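Local coordinates for 2-keto acid:ferredoxin oxidoreductase subunit alpha (Pyrococcus furiosus, PDB 1YD7), which probably serves as the alpha subunit of an oxidoreductase that converts 2-oxoglutarate and coenzyme A to succinyl-CoA and carbon dioxide while reducing ferredoxin, at residues P20-G25 with H191-V196; R39-Y44 with K89-T94. All coordinates share one frame; numbering follows the deposited sequence.

How the interactions relate
Interactions 1 and 2 join distant strands in contrasting settings. Interaction 1 pairs 20-25 with 191-196 as an antiparallel two-strand sheet, about 17 Å between its centre and that of the chain; it is partly buried, with exposed residues. Interaction 2 pairs 39-44 with 89-94 inside the parallel sheet, its centre about 7 Å from the same point; it is a core contact, with no exposed residue among those that touch. The contacts share no element and their nearest atoms are about 10 Å apart, though helix 25-36 connects the first strand of one to the first strand of the other. Charged, amide and aromatic groups line one side of the outer contact; rings, methyl groups and a selenomethionine fill the inner one.

Interaction 1: P20-G25 with H191-V196; sequences PDFIQG and HMRERV
Gln24 and Arg193 lie side by side on one face of a small antiparallel sheet, their CG atoms 3.3 Å apart. In the Arg193 conformer described, one of two, Gln24 NE2 sits over the centre of the guanidinium with the planes 19° apart, so this stack is less certain. Gln24 CG sits anti to its own carbonyl carbon (chi1 -70°), which carries the extended chain to the C-terminal end of helix 187-191, where NE2 donates to His191 O at 2.7 Å. On the same face, Phe22 turns its ring edge to the other backbone, CD1 lying 3.4 Å from Arg195 N. Pro20 CB lies over one face of the Arg195 guanidinium, offset toward its rim. This is the solvent side: the fit is close round Gln24, while Phe22 and both arginines are exposed. On the reverse face Ile23 CD1 meets Val196 CG2 at 3.9 Å, against helices 25-36 and 160-177. Asp21 and Glu194 flank this apolar patch, Asp21 OD2 forming a salt bridge with Arg31. Paired backbone bonds link Asp21 with Val196 and Ile23 with Glu194; Glu194 N to Ile23 O is 3.0 Å. With an alanine here in place of Gln24, His191 O would probably lose its side-chain donor and Arg193 CG its aliphatic neighbour. The chemistry implies a division of labour: backbone bonds set the register, an acid-flanked apolar patch faces the protein, and polar side chains and a proline meet on the solvent side.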
# COMPACT_ATOMS: atom_id res chain seq x y z
N PRO A 20 5.02 -0.89 20.43
CA PRO A 20 3.61 -0.99 20.11
C PRO A 20 2.92 0.35 19.98
O PRO A 20 3.39 1.36 20.46
CB PRO A 20 3.02 -1.80 21.29
CG PRO A 20 4.20 -2.31 22.08
CD PRO A 20 5.25 -1.26 21.84
N ASP A 21 1.81 0.34 19.29
CA ASP A 21 1.01 1.50 19.14
C ASP A 21 -0.37 1.00 18.79
O ASP A 21 -0.51 -0.02 18.11
CB ASP A 21 1.53 2.39 18.01
CG ASP A 21 1.19 3.87 18.21
OD1 ASP A 21 0.34 4.22 19.07
OD2 ASP A 21 1.84 4.69 17.52
N PHE A 22 -1.36 1.76 19.22
CA PHE A 22 -2.74 1.36 19.16
C PHE A 22 -3.28 2.13 17.98
O PHE A 22 -3.50 3.34 18.07
CB PHE A 22 -3.41 1.75 20.51
CG PHE A 22 -4.84 1.31 20.66
CD1 PHE A 22 -5.21 0.00 20.36
CD2 PHE A 22 -5.81 2.19 21.16
CE1 PHE A 22 -6.54 -0.42 20.52
CE2 PHE A 22 -7.11 1.77 21.34
CZ PHE A 22 -7.48 0.46 21.03
N ILE A 23 -3.47 1.43 16.85
CA ILE A 23 -3.66 2.12 15.57
C ILE A 23 -4.74 1.44 14.79
O ILE A 23 -5.11 0.33 15.11
CB ILE A 23 -2.37 2.17 14.72
CG1 ILE A 23 -1.87 0.76 14.39
CG2 ILE A 23 -1.28 2.92 15.45
CD1 ILE A 23 -0.65 0.75 13.51
N GLN A 24 -5.25 2.13 13.78
CA GLN A 24 -6.28 1.57 12.92
C GLN A 24 -5.66 0.89 11.70
O GLN A 24 -4.46 1.04 11.45
CB GLN A 24 -7.27 2.65 12.50
CG GLN A 24 -8.15 3.14 13.67
CD GLN A 24 -9.09 4.23 13.26
OE1 GLN A 24 -8.67 5.32 12.91
NE2 GLN A 24 -10.38 3.93 13.27
N GLY A 25 -6.48 0.12 10.99
CA GLY A 25 -6.05 -0.71 9.89
C GLY A 25 -5.39 0.09 8.77
O GLY A 25 -4.35 -0.33 8.25
N HIS A 191 -10.83 0.68 9.89
CA HIS A 191 -11.18 1.48 11.06
C HIS A 191 -11.14 0.74 12.38
O HIS A 191 -11.24 1.38 13.43
CB HIS A 191 -12.53 2.17 10.86
CG HIS A 191 -12.52 3.11 9.69
ND1 HIS A 191 -12.72 2.69 8.40
CD2 HIS A 191 -12.30 4.45 9.62
CE1 HIS A 191 -12.64 3.72 7.58
NE2 HIS A 191 -12.37 4.80 8.30
N MSE A 192 -10.93 -0.58 12.34
CA MSE A 192 -10.62 -1.34 13.55
C MSE A 192 -9.39 -0.76 14.16
O MSE A 192 -8.53 -0.26 13.44
CB MSE A 192 -10.25 -2.78 13.24
CG MSE A 192 -11.31 -3.57 12.62
SE MSE A 192 -10.80 -5.45 12.59
CE MSE A 192 -12.30 -5.96 11.50
N ARG A 193 -9.27 -0.90 15.48
CA ARG A 193 -8.14 -0.38 16.25
C ARG A 193 -7.56 -1.53 17.02
O ARG A 193 -8.31 -2.29 17.61
CB ARG A 193 -8.58 0.68 17.26
CG ARG A 193 -8.98 1.99 16.67
CD ARG A 193 -9.36 3.02 17.75
NE ARG A 193 -9.86 4.25 17.15
CZ ARG A 193 -11.07 4.37 16.61
NH1 ARG A 193 -11.92 3.33 16.58
NH2 ARG A 193 -11.44 5.53 16.07
N GLU A 194 -6.24 -1.68 17.01
CA GLU A 194 -5.61 -2.77 17.72
C GLU A 194 -4.23 -2.33 18.08
O GLU A 194 -3.65 -1.51 17.36
CB GLU A 194 -5.59 -4.05 16.86
CG GLU A 194 -4.61 -5.11 17.33
CD GLU A 194 -4.59 -6.42 16.51
OE1 GLU A 194 -5.29 -6.56 15.46
OE2 GLU A 194 -3.83 -7.32 16.96
N ARG A 195 -3.70 -2.84 19.19
CA ARG A 195 -2.35 -2.51 19.62
C ARG A 195 -1.40 -3.50 18.95
O ARG A 195 -1.48 -4.70 19.18
CB ARG A 195 -2.23 -2.61 21.14
CG ARG A 195 -0.91 -2.12 21.73
CD ARG A 195 -0.99 -2.12 23.29
NE ARG A 195 0.21 -1.54 23.89
CZ ARG A 195 1.09 -2.20 24.63
NH1 ARG A 195 0.90 -3.47 24.96
NH2 ARG A 195 2.17 -1.57 25.07
N VAL A 196 -0.52 -2.98 18.10
CA VAL A 196 0.42 -3.82 17.38
C VAL A 196 1.83 -3.29 17.53
O VAL A 196 2.07 -2.08 17.52
CB VAL A 196 0.06 -4.00 15.86
CG1 VAL A 196 -1.37 -4.48 15.70
CG2 VAL A 196 0.25 -2.74 15.12

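Interaction 2: R39-Y44 with K89-T94; sequences RFYAGY and KAMTAT
Tyr41 and Met91, neighbours across two parallel strands, cross obliquely on one face of the sheet. Met91, a selenomethionine, brings CG to 3.3 Å from Tyr41 CD1, a tight approach. Its selenium atom lies in the plane of the ring at its edge, 5.1 Å from the centroid, which makes a Met-aromatic contact from the side and not over a face. With CG of Tyr41 opposite the backbone N (chi1 178°), the ring runs on along the neighbouring strand until its OH comes to 3.0 Å from Ala93 CB, a short and crowded approach at this resolution. That hydroxyl is buried and has no polar partner in the model. The other face is plainer: the Phe40 ring offers CD2 to Ala90 CB at 4.0 Å, and helix 73-85 packs against both Phe40 and Thr92. Thr92 holds OG1 across from its own N (chi1 177°), and from there the hydroxyl donates to Ala42 O at 2.7 Å, a side chain bonding to the backbone of the partner strand. The backbone stitches the rest, with Met91 N to Phe40 O at 3.0 Å and Ala42 N to Met91 O at 3.1 Å. At the start of the pairing, Lys89 O accepts from Arg39 N. Strand 66-69 flanks 40-43 and strand 116-121 flanks 90-95, so both strands are interior. A six-stranded parallel sheet in the order 2-1-3-4-6-5, layered with helices, is the alpha/beta fold of thiamine diphosphate-binding domains, and this contact is its 1-3 pairing.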
# COMPACT_ATOMS: atom_id res chain seq x y z
N ARG A 39 7.95 4.71 -1.76
CA ARG A 39 8.19 6.14 -1.86
C ARG A 39 7.35 6.80 -2.92
O ARG A 39 7.48 7.97 -3.15
CB ARG A 39 9.67 6.41 -2.08
CG ARG A 39 10.53 6.00 -0.90
CD ARG A 39 10.12 6.75 0.39
NE ARG A 39 10.96 6.41 1.55
CZ ARG A 39 10.75 5.39 2.39
NH1 ARG A 39 9.72 4.57 2.26
NH2 ARG A 39 11.57 5.20 3.40
N PHE A 40 6.42 6.06 -3.51
CA PHE A 40 5.53 6.66 -4.45
C PHE A 40 4.13 6.16 -4.22
O PHE A 40 3.90 4.94 -4.23
CB PHE A 40 5.96 6.32 -5.90
CG PHE A 40 5.12 6.98 -6.91
CD1 PHE A 40 5.49 8.21 -7.43
CD2 PHE A 40 3.92 6.42 -7.29
CE1 PHE A 40 4.68 8.85 -8.37
CE2 PHE A 40 3.08 7.07 -8.20
CZ PHE A 40 3.47 8.28 -8.75
N TYR A 41 3.18 7.08 -4.11
CA TYR A 41 1.77 6.74 -3.90
C TYR A 41 0.91 7.62 -4.79
O TYR A 41 1.08 8.85 -4.83
CB TYR A 41 1.37 6.94 -2.41
CG TYR A 41 -0.10 6.65 -2.08
CD1 TYR A 41 -0.50 5.41 -1.60
CD2 TYR A 41 -1.07 7.59 -2.27
CE1 TYR A 41 -1.83 5.13 -1.30
CE2 TYR A 41 -2.41 7.32 -2.01
CZ TYR A 41 -2.77 6.09 -1.51
OH TYR A 41 -4.09 5.82 -1.22
N ALA A 42 -0.02 7.02 -5.52
CA ALA A 42 -0.94 7.79 -6.34
C ALA A 42 -2.36 7.37 -6.02
O ALA A 42 -2.68 6.17 -5.93
CB ALA A 42 -0.64 7.61 -7.82
N GLY A 43 -3.22 8.36 -5.82
CA GLY A 43 -4.61 8.11 -5.48
C GLY A 43 -5.36 9.40 -5.28
O GLY A 43 -4.82 10.47 -5.50
N TYR A 44 -6.63 9.25 -4.89
CA TYR A 44 -7.53 10.32 -4.50
C TYR A 44 -8.04 9.91 -3.11
O TYR A 44 -8.01 8.72 -2.78
CB TYR A 44 -8.70 10.43 -5.51
CG TYR A 44 -9.46 11.76 -5.54
CD1 TYR A 44 -8.79 12.97 -5.76
CD2 TYR A 44 -10.85 11.79 -5.38
CE1 TYR A 44 -9.46 14.20 -5.79
N LYS A 89 9.45 1.95 -5.57
CA LYS A 89 8.41 1.06 -4.99
C LYS A 89 7.13 1.85 -4.90
O LYS A 89 7.07 2.86 -4.20
CB LYS A 89 8.80 0.57 -3.62
CG LYS A 89 9.87 -0.47 -3.60
CD LYS A 89 9.83 -1.21 -2.23
CE LYS A 89 10.95 -2.18 -2.10
NZ LYS A 89 10.85 -2.97 -0.88
N ALA A 90 6.11 1.42 -5.63
CA ALA A 90 4.92 2.22 -5.90
C ALA A 90 3.66 1.51 -5.47
O ALA A 90 3.62 0.26 -5.46
CB ALA A 90 4.81 2.54 -7.39
N MSE A 91 2.67 2.31 -5.08
CA MSE A 91 1.35 1.81 -4.75
C MSE A 91 0.26 2.80 -5.15
O MSE A 91 0.52 3.98 -5.38
CB MSE A 91 1.25 1.40 -3.26
CG MSE A 91 0.80 2.44 -2.27
SE MSE A 91 0.31 1.75 -0.41
CE MSE A 91 -0.20 0.01 -0.63
N THR A 92 -0.95 2.29 -5.32
CA THR A 92 -2.13 3.10 -5.49
C THR A 92 -3.24 2.46 -4.67
O THR A 92 -3.11 1.31 -4.25
CB THR A 92 -2.52 3.25 -7.00
OG1 THR A 92 -3.74 4.00 -7.11
CG2 THR A 92 -2.69 1.88 -7.69
N ALA A 93 -4.31 3.22 -4.43
CA ALA A 93 -5.46 2.77 -3.64
C ALA A 93 -6.77 3.15 -4.30
O ALA A 93 -6.95 4.28 -4.69
CB ALA A 93 -5.41 3.33 -2.23
N THR A 94 -7.68 2.19 -4.40
CA THR A 94 -8.99 2.43 -5.01
C THR A 94 -10.10 1.80 -4.17
O THR A 94 -9.82 1.05 -3.23
CB THR A 94 -9.05 1.95 -6.49
OG1 THR A 94 -10.34 2.24 -7.02
CG2 THR A 94 -8.74 0.45 -6.62